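Local coordinates for protein exoglucanase A (Cellulomonas fimi, PDB 7CBD) that hydrolyses beta-1,4-glucosidic linkages of cellulose with inversion, releasing cellobiose from non-reducing chain ends, this chain being its family 6 catalytic domain, at residues Pro255-Ser258 against Glu263-Phe266. Sequence-based numbering, arbitrary orientation.
Sequences PIRS and EWNF
Arg257 holds its guanidinium between two aromatic rings. The Phe266 ring lies over one face, the planes 17° apart, with Phe266 CZ 3.2 Å from Arg257 NE. Trp264 meets the opposite face with its edge, CE3 lying 3.7 Å from Arg257 CZ and the planes 78° apart. The first torsion of Arg257 sets CG between the backbone N and the carbonyl carbon (chi1 67°). From there the chain runs extended to NE, with CD over the Phe266 ring as a CH-pi contact. Arg257 NH1 gives a hydrogen bond to a lone pair of Trp264 O, 2.9 Å, in the guanidinium plane. A second bond ties the backbones, Trp264 N to Arg257 O at 2.7 Å. A leucine in place of Arg257 would probably leave Trp264 O without this donor and the Phe266 face without its flat cover. The Trp264 indole also lies over Ser258, whose CB sits 3.4 Å from the centroid of the six-membered ring. Ser258 OG turns back to bond Pro255 O at 2.7 Å, in the carbonyl plane. Beyond the contact, Glu263 OE2 bonds His330. An arginine set between one ring's face and another's edge thus fastens a surface loop between strand 254-255 and helix 270-283 of the family 6 catalytic domain, away from its predicted catalytic aspartates.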
loop_
_atom_site.group_PDB
_atom_site.type_symbol
_atom_site.label_atom_id
_atom_site.label_comp_id
_atom_site.label_asym_id
_atom_site.label_seq_id
_atom_site.Cartn_x
_atom_site.Cartn_y
_atom_site.Cartn_z
ATOM N N PRO A 255 -8.765 28.406 9.226
ATOM C CA PRO A 255 -8.608 26.966 9.486
ATOM C C PRO A 255 -7.257 26.471 8.990
ATOM O O PRO A 255 -6.847 26.771 7.869
ATOM C CB PRO A 255 -9.764 26.334 8.694
ATOM C CG PRO A 255 -10.734 27.474 8.435
ATOM C CD PRO A 255 -9.869 28.688 8.293
ATOM N N ILE A 256 -6.565 25.693 9.828
ATOM C CA ILE A 256 -5.300 25.127 9.372
ATOM C C ILE A 256 -5.497 24.185 8.196
ATOM O O ILE A 256 -4.571 23.993 7.401
ATOM C CB ILE A 256 -4.473 24.473 10.506
ATOM C CG1 ILE A 256 -5.151 23.198 11.030
ATOM C CG2 ILE A 256 -4.198 25.488 11.611
ATOM C CD1 ILE A 256 -4.227 22.306 11.863
ATOM N N ARG A 257 -6.689 23.594 8.048
ATOM C CA ARG A 257 -6.930 22.732 6.892
ATOM C C ARG A 257 -6.900 23.503 5.576
ATOM O O ARG A 257 -6.706 22.891 4.521
ATOM C CB ARG A 257 -8.252 21.968 7.039
ATOM C CG ARG A 257 -9.477 22.862 7.004
ATOM C CD ARG A 257 -10.776 22.055 7.118
ATOM N NE ARG A 257 -11.962 22.909 7.177
ATOM C CZ ARG A 257 -12.896 22.973 6.229
ATOM N NH1 ARG A 257 -12.792 22.231 5.136
ATOM N NH2 ARG A 257 -13.941 23.782 6.374
ATOM N N SER A 258 -7.061 24.828 5.614
ATOM C CA SER A 258 -6.974 25.631 4.400
ATOM C C SER A 258 -5.540 25.882 3.958
ATOM O O SER A 258 -5.332 26.549 2.939
ATOM C CB SER A 258 -7.698 26.963 4.582
ATOM O OG SER A 258 -6.969 27.829 5.427
ATOM N N GLU A 263 -5.341 21.709 1.565
ATOM C CA GLU A 263 -6.347 22.016 0.535
ATOM C C GLU A 263 -7.772 21.766 1.038
ATOM O O GLU A 263 -8.623 21.245 0.315
ATOM C CB GLU A 263 -6.089 21.233 -0.761
ATOM C CG GLU A 263 -4.742 21.509 -1.417
ATOM C CD GLU A 263 -4.465 20.636 -2.639
ATOM O OE1 GLU A 263 -5.087 19.560 -2.786
ATOM O OE2 GLU A 263 -3.596 21.024 -3.452
ATOM N N TRP A 264 -8.028 22.121 2.297
ATOM C CA TRP A 264 -9.334 22.043 2.973
ATOM C C TRP A 264 -9.737 20.630 3.418
ATOM O O TRP A 264 -10.835 20.458 3.960
ATOM C CB TRP A 264 -10.483 22.713 2.197
ATOM C CG TRP A 264 -10.247 24.180 1.904
ATOM C CD1 TRP A 264 -9.644 24.711 0.798
ATOM C CD2 TRP A 264 -10.619 25.294 2.728
ATOM N NE1 TRP A 264 -9.618 26.085 0.884
ATOM C CE2 TRP A 264 -10.212 26.467 2.057
ATOM C CE3 TRP A 264 -11.258 25.413 3.965
ATOM C CZ2 TRP A 264 -10.423 27.740 2.584
ATOM C CZ3 TRP A 264 -11.467 26.680 4.486
ATOM C CH2 TRP A 264 -11.048 27.826 3.796
ATOM N N ASN A 265 -8.893 19.625 3.208
ATOM C CA ASN A 265 -9.171 18.259 3.636
ATOM C C ASN A 265 -9.161 18.177 5.165
ATOM O O ASN A 265 -8.260 18.708 5.813
ATOM C CB ASN A 265 -8.037 17.396 3.078
ATOM C CG ASN A 265 -8.343 15.917 3.038
ATOM O OD1 ASN A 265 -9.182 15.396 3.776
ATOM N ND2 ASN A 265 -7.630 15.218 2.160
ATOM N N PHE A 266 -10.158 17.492 5.748
ATOM C CA PHE A 266 -10.175 17.244 7.193
ATOM C C PHE A 266 -9.375 16.015 7.608
ATOM O O PHE A 266 -9.166 15.811 8.811
ATOM C CB PHE A 266 -11.604 17.035 7.708
ATOM C CG PHE A 266 -12.382 18.300 7.907
ATOM C CD1 PHE A 266 -12.215 19.069 9.049
ATOM C CD2 PHE A 266 -13.313 18.701 6.964
ATOM C CE1 PHE A 266 -12.950 20.229 9.235
ATOM C CE2 PHE A 266 -14.052 19.856 7.146
ATOM C CZ PHE A 266 -13.871 20.617 8.290
#